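Local structure of alpha-1,2-Mannosidase (Trichoderma reesei, 1HCU) at residues 422-427 and 432-437; 341-346 and 386-391; 27-32 and 428-433. The protein probably trims terminal alpha-1,2-linked mannose residues from high-mannose N-glycans as a calcium-dependent family 47 glycosyl hydrolase. One frame throughout, in Å; residues are numbered along the deposited sequence.

How the contacts relate
From the N terminus, the chain first lays down helix 13-33, whose residues 27-32 wait for nearly four hundred residues until 428-433 arrives and closes contact 3. Contact 2 opens and shuts within that long loop: the end of helix 326-344 meets 386-391, the loop leading from strand 382-383 to helix 393-405. Contact 1 follows in series, a tight reversal in which 432-437 turns back on the end of helix 408-425, and it shares Ser432 and Ser433 with contact 3. Contacts 1 and 2 join directly, since Ile434 N lies 2.7 Å from Tyr388 O, a probable hydrogen bond. The three contacts tie helices 13-33, 326-344 and 408-425 to loop 386-391 and the hairpin and loop after residue 425.

Contact 1 (422-427 and 432-437); sequences EDACRA and SSINDV
Cys425 and Ser432 face each other with their CA atoms 5.3 Å apart, and the backbones are joined by a hydrogen bond from Ser432 N to Cys425 O of 2.9 Å, moderately bent at the hydrogen (151°). It takes the carbonyl of the last helical residue, just before Arg426 leaves helical geometry. The side chain of Cys425 reaches across alongside Ser432: CB lies 3.3 Å from Ser432 O, and SG, anti to its own carbonyl carbon (chi1 -63°), is carried on to Ile434. There the sulfur meets both branches of the isoleucine, with CG2 at 3.8 Å from SG and CD1 at a similar range. Ile434 holds CG1 between its backbone N and carbonyl carbon (chi1 50°), which leaves CG2 directed at the helix end, where it also touches Ala424 O at 3.6 Å. Just beyond the helix end, in strand 426-427, Ala427 CB rests against Ser432 CB at 4.0 Å. The hydroxyl of Ser432 looks elsewhere: OG donates to Ser433 O, in the carbonyl plane and on a lone pair, and is also bonded to Asp448 N. The contact closes the base of a two-stranded antiparallel hairpin, strands 426-427 and 430-431, that follows helix 408-425. Tyr431 of that hairpin packs on Glu422 and Arg426, while the backbone of Ile434 bonds to Tyr388 in the loop before helix 393-405.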
loop_
_atom_site.group_PDB
_atom_site.type_symbol
_atom_site.label_atom_id
_atom_site.label_comp_id
_atom_site.label_asym_id
_atom_site.label_seq_id
_atom_site.Cartn_x
_atom_site.Cartn_y
_atom_site.Cartn_z
ATOM N N GLU A 422 2.995 -11.014 -15.509
ATOM C CA GLU A 422 3.673 -10.566 -16.715
ATOM C C GLU A 422 3.223 -11.249 -17.997
ATOM O O GLU A 422 3.284 -10.643 -19.066
ATOM C CB GLU A 422 5.198 -10.648 -16.574
ATOM C CG GLU A 422 5.784 -11.959 -16.132
ATOM C CD GLU A 422 7.308 -11.891 -16.074
ATOM O OE1 GLU A 422 7.839 -10.841 -15.646
ATOM O OE2 GLU A 422 7.976 -12.883 -16.448
ATOM N N ASP A 423 2.749 -12.486 -17.904
ATOM C CA ASP A 423 2.290 -13.174 -19.104
ATOM C C ASP A 423 1.022 -12.523 -19.664
ATOM O O ASP A 423 0.815 -12.504 -20.876
ATOM C CB ASP A 423 2.023 -14.663 -18.831
ATOM C CG ASP A 423 3.295 -15.449 -18.540
ATOM O OD1 ASP A 423 4.347 -15.143 -19.140
ATOM O OD2 ASP A 423 3.239 -16.390 -17.724
ATOM N N ALA A 424 0.179 -11.981 -18.789
ATOM C CA ALA A 424 -1.056 -11.352 -19.245
ATOM C C ALA A 424 -0.977 -9.829 -19.309
ATOM O O ALA A 424 -1.606 -9.209 -20.163
ATOM C CB ALA A 424 -2.218 -11.779 -18.357
ATOM N N CYS A 425 -0.192 -9.226 -18.421
ATOM C CA CYS A 425 -0.073 -7.775 -18.388
ATOM C C CYS A 425 0.999 -7.192 -19.304
ATOM O O CYS A 425 1.034 -5.981 -19.540
ATOM C CB CYS A 425 0.130 -7.314 -16.948
ATOM S SG CYS A 425 -1.278 -7.702 -15.900
ATOM N N ARG A 426 1.873 -8.052 -19.818
ATOM C CA ARG A 426 2.906 -7.626 -20.752
ATOM C C ARG A 426 2.123 -6.933 -21.873
ATOM O O ARG A 426 1.236 -7.534 -22.471
ATOM C CB ARG A 426 3.636 -8.867 -21.285
ATOM C CG ARG A 426 4.679 -8.655 -22.379
ATOM C CD ARG A 426 5.958 -8.015 -21.876
ATOM N NE ARG A 426 6.012 -6.602 -22.224
ATOM C CZ ARG A 426 6.302 -6.127 -23.431
ATOM N NH1 ARG A 426 6.585 -6.947 -24.433
ATOM N NH2 ARG A 426 6.281 -4.819 -23.641
ATOM N N ALA A 427 2.418 -5.664 -22.135
ATOM C CA ALA A 427 1.710 -4.924 -23.183
ATOM C C ALA A 427 2.530 -3.770 -23.750
ATOM O O ALA A 427 3.214 -3.058 -23.015
ATOM C CB ALA A 427 0.386 -4.390 -22.639
ATOM N N SER A 432 0.751 -3.336 -18.421
ATOM C CA SER A 432 -0.442 -2.531 -18.264
ATOM C C SER A 432 -1.565 -3.235 -17.524
ATOM O O SER A 432 -1.564 -4.455 -17.371
ATOM C CB SER A 432 -0.941 -2.107 -19.653
ATOM O OG SER A 432 -2.232 -1.532 -19.591
ATOM N N SER A 433 -2.522 -2.436 -17.068
ATOM C CA SER A 433 -3.695 -2.937 -16.377
ATOM C C SER A 433 -4.455 -3.759 -17.404
ATOM O O SER A 433 -4.402 -3.465 -18.600
ATOM C CB SER A 433 -4.582 -1.777 -15.923
ATOM O OG SER A 433 -3.841 -0.805 -15.212
ATOM N N ILE A 434 -5.166 -4.775 -16.932
ATOM C CA ILE A 434 -5.938 -5.649 -17.804
ATOM C C ILE A 434 -7.426 -5.639 -17.464
ATOM O O ILE A 434 -7.810 -5.447 -16.307
ATOM C CB ILE A 434 -5.404 -7.087 -17.745
ATOM C CG1 ILE A 434 -5.271 -7.537 -16.283
ATOM C CG2 ILE A 434 -4.076 -7.157 -18.473
ATOM C CD1 ILE A 434 -4.911 -9.000 -16.108
ATOM N N ASN A 435 -8.255 -5.873 -18.478
ATOM C CA ASN A 435 -9.705 -5.853 -18.328
ATOM C C ASN A 435 -10.400 -7.024 -17.637
ATOM O O ASN A 435 -11.190 -6.819 -16.720
ATOM C CB ASN A 435 -10.362 -5.650 -19.698
ATOM C CG ASN A 435 -9.930 -4.361 -20.370
ATOM O OD1 ASN A 435 -9.918 -3.298 -19.752
ATOM N ND2 ASN A 435 -9.584 -4.449 -21.645
ATOM N N ASP A 436 -10.132 -8.248 -18.075
ATOM C CA ASP A 436 -10.809 -9.393 -17.486
ATOM C C ASP A 436 -9.867 -10.475 -16.997
ATOM O O ASP A 436 -9.271 -11.213 -17.781
ATOM C CB ASP A 436 -11.768 -9.994 -18.501
ATOM C CG ASP A 436 -12.827 -10.860 -17.861
ATOM O OD1 ASP A 436 -12.567 -11.453 -16.790
ATOM O OD2 ASP A 436 -13.923 -10.954 -18.449
ATOM N N VAL A 437 -9.773 -10.580 -15.684
ATOM C CA VAL A 437 -8.919 -11.545 -15.029
ATOM C C VAL A 437 -9.421 -12.981 -15.188
ATOM O O VAL A 437 -8.632 -13.931 -15.190
ATOM C CB VAL A 437 -8.788 -11.163 -13.544
ATOM C CG1 VAL A 437 -9.387 -12.225 -12.649
ATOM C CG2 VAL A 437 -7.343 -10.867 -13.229
#

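Contact 2 (341-346 and 386-391); sequences GTYTQT and PYYILR
Arg391 O takes two donors, Tyr388 OH at 2.8 Å and a water at 3.1 Å, and that water brings in Tyr343 from the other segment. The bond from Tyr388 OH lies in the carbonyl plane on a lone pair, with a C=O...donor angle of 141°. The water sits 2.6 Å from Tyr343 OH, bridging the helix end to the loop; the same phenol oxygen is hydrogen-bonded to His307 NE2. Direct contact is slight: Tyr343 OH approaches the Tyr388 ring obliquely, 3.8 Å from CE1, and the side chains cross at about a right angle. Tyr388 extends to this meeting point with CG anti to the backbone N (chi1 175°), and Leu390 N lies over one face of its ring, toward the rim. A phenylalanine here would keep the ring but lack the hydroxyl, and would probably leave Arg391 O with the water as its remaining donor from this contact. The guanidinium of Arg391 turns away to a salt bridge through NE with Glu353, a predicted proton donor of the active site. Tyr343 comes from the end of helix 326-344, whereas Tyr388 packs on Ile421 and Cys425 of helix 408-425, and Leu390 reaches Trp453 of helix 451-465.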
loop_
_atom_site.group_PDB
_atom_site.type_symbol
_atom_site.label_atom_id
_atom_site.label_comp_id
_atom_site.label_asym_id
_atom_site.label_seq_id
_atom_site.Cartn_x
_atom_site.Cartn_y
_atom_site.Cartn_z
ATOM N N GLY A 341 -5.566 -17.761 -3.355
ATOM C CA GLY A 341 -6.487 -18.676 -4.011
ATOM C C GLY A 341 -7.358 -17.976 -5.046
ATOM O O GLY A 341 -7.934 -18.637 -5.916
ATOM N N THR A 342 -7.474 -16.648 -4.955
ATOM C CA THR A 342 -8.280 -15.899 -5.931
ATOM C C THR A 342 -7.412 -15.610 -7.156
ATOM O O THR A 342 -7.899 -15.168 -8.197
ATOM C CB THR A 342 -8.828 -14.553 -5.358
ATOM O OG1 THR A 342 -7.736 -13.690 -4.999
ATOM C CG2 THR A 342 -9.709 -14.806 -4.136
ATOM N N TYR A 343 -6.116 -15.866 -7.008
ATOM C CA TYR A 343 -5.149 -15.684 -8.089
ATOM C C TYR A 343 -5.066 -17.009 -8.863
ATOM O O TYR A 343 -5.366 -17.078 -10.054
ATOM C CB TYR A 343 -3.763 -15.370 -7.510
ATOM C CG TYR A 343 -3.344 -13.916 -7.512
ATOM C CD1 TYR A 343 -2.378 -13.459 -8.409
ATOM C CD2 TYR A 343 -3.887 -13.001 -6.603
ATOM C CE1 TYR A 343 -1.958 -12.135 -8.406
ATOM C CE2 TYR A 343 -3.474 -11.669 -6.591
ATOM C CZ TYR A 343 -2.508 -11.242 -7.497
ATOM O OH TYR A 343 -2.101 -9.929 -7.514
ATOM N N THR A 344 -4.669 -18.051 -8.137
ATOM C CA THR A 344 -4.466 -19.402 -8.660
ATOM C C THR A 344 -5.692 -20.081 -9.278
ATOM O O THR A 344 -5.547 -21.016 -10.061
ATOM C CB THR A 344 -3.890 -20.335 -7.532
ATOM O OG1 THR A 344 -3.424 -21.565 -8.095
ATOM C CG2 THR A 344 -4.963 -20.650 -6.499
ATOM N N GLN A 345 -6.894 -19.614 -8.959
ATOM C CA GLN A 345 -8.075 -20.262 -9.516
ATOM C C GLN A 345 -8.738 -19.591 -10.721
ATOM O O GLN A 345 -9.672 -20.153 -11.303
ATOM C CB GLN A 345 -9.094 -20.520 -8.402
ATOM C CG GLN A 345 -8.502 -21.366 -7.279
ATOM C CD GLN A 345 -9.519 -21.782 -6.234
ATOM O OE1 GLN A 345 -10.209 -22.793 -6.388
ATOM N NE2 GLN A 345 -9.623 -20.993 -5.161
ATOM N N THR A 346 -8.269 -18.409 -11.115
ATOM C CA THR A 346 -8.854 -17.761 -12.285
ATOM C C THR A 346 -8.179 -18.343 -13.527
ATOM O O THR A 346 -7.199 -19.084 -13.420
ATOM C CB THR A 346 -8.640 -16.225 -12.290
ATOM O OG1 THR A 346 -7.239 -15.934 -12.391
ATOM C CG2 THR A 346 -9.204 -15.601 -11.015
ATOM N N PRO A 386 -13.744 -7.730 -12.317
ATOM C CA PRO A 386 -12.755 -8.489 -13.092
ATOM C C PRO A 386 -11.397 -7.896 -13.427
ATOM O O PRO A 386 -10.439 -8.643 -13.641
ATOM C CB PRO A 386 -13.534 -8.861 -14.352
ATOM C CG PRO A 386 -14.401 -7.654 -14.560
ATOM C CD PRO A 386 -14.892 -7.341 -13.164
ATOM N N TYR A 387 -11.286 -6.575 -13.478
ATOM C CA TYR A 387 -10.002 -5.993 -13.844
ATOM C C TYR A 387 -8.879 -6.123 -12.824
ATOM O O TYR A 387 -9.095 -6.463 -11.656
ATOM C CB TYR A 387 -10.174 -4.520 -14.232
ATOM C CG TYR A 387 -10.881 -3.677 -13.201
ATOM C CD1 TYR A 387 -12.277 -3.601 -13.161
ATOM C CD2 TYR A 387 -10.154 -2.964 -12.251
ATOM C CE1 TYR A 387 -12.931 -2.828 -12.192
ATOM C CE2 TYR A 387 -10.796 -2.193 -11.281
ATOM C CZ TYR A 387 -12.176 -2.134 -11.259
ATOM O OH TYR A 387 -12.789 -1.393 -10.284
ATOM N N TYR A 388 -7.668 -5.864 -13.307
ATOM C CA TYR A 388 -6.445 -5.889 -12.514
ATOM C C TYR A 388 -5.578 -4.718 -13.005
ATOM O O TYR A 388 -5.282 -4.607 -14.203
ATOM C CB TYR A 388 -5.682 -7.208 -12.707
ATOM C CG TYR A 388 -4.342 -7.225 -11.995
ATOM C CD1 TYR A 388 -4.265 -7.219 -10.600
ATOM C CD2 TYR A 388 -3.149 -7.197 -12.718
ATOM C CE1 TYR A 388 -3.035 -7.181 -9.948
ATOM C CE2 TYR A 388 -1.913 -7.159 -12.077
ATOM C CZ TYR A 388 -1.862 -7.152 -10.694
ATOM O OH TYR A 388 -0.639 -7.120 -10.057
ATOM N N ILE A 389 -5.175 -3.845 -12.086
ATOM C CA ILE A 389 -4.370 -2.695 -12.472
ATOM C C ILE A 389 -2.980 -2.678 -11.862
ATOM O O ILE A 389 -2.481 -1.635 -11.427
ATOM C CB ILE A 389 -5.100 -1.357 -12.156
ATOM C CG1 ILE A 389 -5.262 -1.158 -10.650
ATOM C CG2 ILE A 389 -6.479 -1.367 -12.799
ATOM C CD1 ILE A 389 -5.892 0.186 -10.294
ATOM N N LEU A 390 -2.360 -3.852 -11.831
ATOM C CA LEU A 390 -1.001 -4.001 -11.327
ATOM C C LEU A 390 -0.841 -3.774 -9.817
ATOM O O LEU A 390 0.223 -3.328 -9.367
ATOM C CB LEU A 390 -0.077 -3.056 -12.121
ATOM C CG LEU A 390 -0.162 -3.166 -13.660
ATOM C CD1 LEU A 390 0.756 -2.166 -14.348
ATOM C CD2 LEU A 390 0.227 -4.596 -14.077
ATOM N N ARG A 391 -1.875 -4.088 -9.034
ATOM C CA ARG A 391 -1.793 -3.907 -7.581
ATOM C C ARG A 391 -0.749 -4.828 -6.965
ATOM O O ARG A 391 -0.373 -5.835 -7.558
ATOM C CB ARG A 391 -3.155 -4.116 -6.914
ATOM C CG ARG A 391 -4.125 -2.964 -7.205
ATOM C CD ARG A 391 -5.337 -3.027 -6.311
ATOM N NE ARG A 391 -6.388 -2.073 -6.663
ATOM C CZ ARG A 391 -6.311 -0.748 -6.533
ATOM N NH1 ARG A 391 -5.211 -0.169 -6.056
ATOM N NH2 ARG A 391 -7.360 -0.000 -6.853
HETATM O O HOH W 1 -0.405 -8.577 -6.026
#

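Contact 3 (27-32 and 428-433); sequences WNAYHH and GSAYSS
Ala29 meets Ser429 and Ala430 through its single methyl group, which projects from helix 13-33 toward the turn of the hairpin. CB of Ala29 is 3.5 Å from CB of Ser429, a close approach of carbon to carbon, and 4.1 Å from CB of Ala430. The backbones come near, with 5.6 Å between the CA atoms of Ala29 and Ser429, and Ser429 O stands 3.7 Å from Ala29 CB. Ser429 meets the helix with its CB rather than its hydroxyl: OG is anti to the carbonyl carbon, beside the backbone N (chi1 -50°), and is hydrogen-bonded to Asn45 ND2. Trp27 points away from the hairpin and packs on Ile73 and Ile77 of helix 71-80, and Tyr30 lies against Ser57 and Ala58 of helix 56-67. These helices belong to the alpha/alpha barrel characteristic of family 47. Helix 13-33 thus has helices 56-67 and 71-80 as neighbours as well as the hairpin of strands 426-427 and 430-431, whose Tyr431 touches Ala22 and Ser26 nearer the N terminus of helix 13-33 and meets the ring of Trp453 from helix 451-465.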
loop_
_atom_site.group_PDB
_atom_site.type_symbol
_atom_site.label_atom_id
_atom_site.label_comp_id
_atom_site.label_asym_id
_atom_site.label_seq_id
_atom_site.Cartn_x
_atom_site.Cartn_y
_atom_site.Cartn_z
ATOM N N TRP A 27 10.908 0.820 -16.743
ATOM C CA TRP A 27 11.585 2.105 -16.625
ATOM C C TRP A 27 11.968 2.712 -17.973
ATOM O O TRP A 27 11.673 3.879 -18.232
ATOM C CB TRP A 27 12.838 1.993 -15.758
ATOM C CG TRP A 27 13.600 3.286 -15.730
ATOM C CD1 TRP A 27 14.737 3.591 -16.432
ATOM C CD2 TRP A 27 13.219 4.482 -15.044
ATOM N NE1 TRP A 27 15.080 4.904 -16.225
ATOM C CE2 TRP A 27 14.166 5.475 -15.378
ATOM C CE3 TRP A 27 12.166 4.813 -14.182
ATOM C CZ2 TRP A 27 14.092 6.780 -14.879
ATOM C CZ3 TRP A 27 12.092 6.116 -13.685
ATOM C CH2 TRP A 27 13.050 7.080 -14.037
ATOM N N ASN A 28 12.636 1.927 -18.818
ATOM C CA ASN A 28 13.049 2.392 -20.144
ATOM C C ASN A 28 11.850 3.004 -20.865
ATOM O O ASN A 28 11.916 4.123 -21.387
ATOM C CB ASN A 28 13.579 1.230 -20.993
ATOM C CG ASN A 28 14.895 0.669 -20.485
ATOM O OD1 ASN A 28 15.343 -0.381 -20.942
ATOM N ND2 ASN A 28 15.525 1.365 -19.552
ATOM N N ALA A 29 10.756 2.253 -20.896
ATOM C CA ALA A 29 9.554 2.714 -21.556
ATOM C C ALA A 29 9.049 4.002 -20.905
ATOM O O ALA A 29 8.712 4.962 -21.603
ATOM C CB ALA A 29 8.485 1.636 -21.507
ATOM N N TYR A 30 8.997 4.034 -19.577
ATOM C CA TYR A 30 8.520 5.232 -18.892
ATOM C C TYR A 30 9.431 6.428 -19.138
ATOM O O TYR A 30 8.965 7.534 -19.400
ATOM C CB TYR A 30 8.393 4.989 -17.377
ATOM C CG TYR A 30 8.266 6.270 -16.577
ATOM C CD1 TYR A 30 9.367 6.818 -15.917
ATOM C CD2 TYR A 30 7.068 6.982 -16.551
ATOM C CE1 TYR A 30 9.280 8.048 -15.257
ATOM C CE2 TYR A 30 6.972 8.216 -15.893
ATOM C CZ TYR A 30 8.081 8.741 -15.255
ATOM O OH TYR A 30 8.003 9.970 -14.643
ATOM N N HIS A 31 10.734 6.195 -19.053
ATOM C CA HIS A 31 11.714 7.254 -19.250
ATOM C C HIS A 31 11.645 7.852 -20.646
ATOM O O HIS A 31 11.762 9.063 -20.821
ATOM C CB HIS A 31 13.125 6.711 -19.008
ATOM C CG HIS A 31 14.196 7.753 -19.097
ATOM N ND1 HIS A 31 15.521 7.439 -19.311
ATOM C CD2 HIS A 31 14.143 9.101 -18.985
ATOM C CE1 HIS A 31 16.237 8.550 -19.329
ATOM N NE2 HIS A 31 15.424 9.573 -19.134
ATOM N N HIS A 32 11.437 6.994 -21.637
ATOM C CA HIS A 32 11.394 7.439 -23.018
ATOM C C HIS A 32 10.085 8.046 -23.516
ATOM O O HIS A 32 10.109 8.965 -24.334
ATOM C CB HIS A 32 11.797 6.283 -23.939
ATOM C CG HIS A 32 12.065 6.705 -25.349
ATOM N ND1 HIS A 32 11.084 7.213 -26.176
ATOM C CD2 HIS A 32 13.210 6.720 -26.072
ATOM C CE1 HIS A 32 11.614 7.523 -27.346
ATOM N NE2 HIS A 32 12.902 7.233 -27.309
ATOM N N GLY A 428 2.450 -3.583 -25.063
ATOM C CA GLY A 428 3.187 -2.506 -25.707
ATOM C C GLY A 428 4.636 -2.414 -25.283
ATOM O O GLY A 428 5.372 -3.380 -25.415
ATOM N N SER A 429 5.044 -1.263 -24.764
ATOM C CA SER A 429 6.426 -1.059 -24.343
ATOM C C SER A 429 6.782 -1.656 -22.977
ATOM O O SER A 429 7.963 -1.828 -22.669
ATOM C CB SER A 429 6.758 0.438 -24.322
ATOM O OG SER A 429 6.377 1.063 -25.534
ATOM N N ALA A 430 5.775 -1.961 -22.159
ATOM C CA ALA A 430 6.033 -2.528 -20.834
ATOM C C ALA A 430 4.904 -3.413 -20.306
ATOM O O ALA A 430 4.662 -4.500 -20.827
ATOM C CB ALA A 430 6.325 -1.405 -19.840
ATOM N N TYR A 431 4.228 -2.943 -19.260
ATOM C CA TYR A 431 3.128 -3.687 -18.650
ATOM C C TYR A 431 1.940 -2.764 -18.421
ATOM O O TYR A 431 2.094 -1.556 -18.233
ATOM C CB TYR A 431 3.577 -4.328 -17.324
ATOM C CG TYR A 431 4.768 -5.255 -17.471
ATOM C CD1 TYR A 431 6.070 -4.751 -17.481
ATOM C CD2 TYR A 431 4.592 -6.625 -17.681
ATOM C CE1 TYR A 431 7.167 -5.586 -17.702
ATOM C CE2 TYR A 431 5.682 -7.474 -17.906
ATOM C CZ TYR A 431 6.966 -6.945 -17.920
ATOM O OH TYR A 431 8.048 -7.762 -18.191
ATOM N N SER A 432 0.751 -3.336 -18.421
ATOM C CA SER A 432 -0.442 -2.531 -18.264
ATOM C C SER A 432 -1.565 -3.235 -17.524
ATOM O O SER A 432 -1.564 -4.455 -17.371
ATOM C CB SER A 432 -0.941 -2.107 -19.653
ATOM O OG SER A 432 -2.232 -1.532 -19.591
ATOM N N SER A 433 -2.522 -2.436 -17.068
ATOM C CA SER A 433 -3.695 -2.937 -16.377
ATOM C C SER A 433 -4.455 -3.759 -17.404
ATOM O O SER A 433 -4.402 -3.465 -18.600
ATOM C CB SER A 433 -4.582 -1.777 -15.923
ATOM O OG SER A 433 -3.841 -0.805 -15.212
#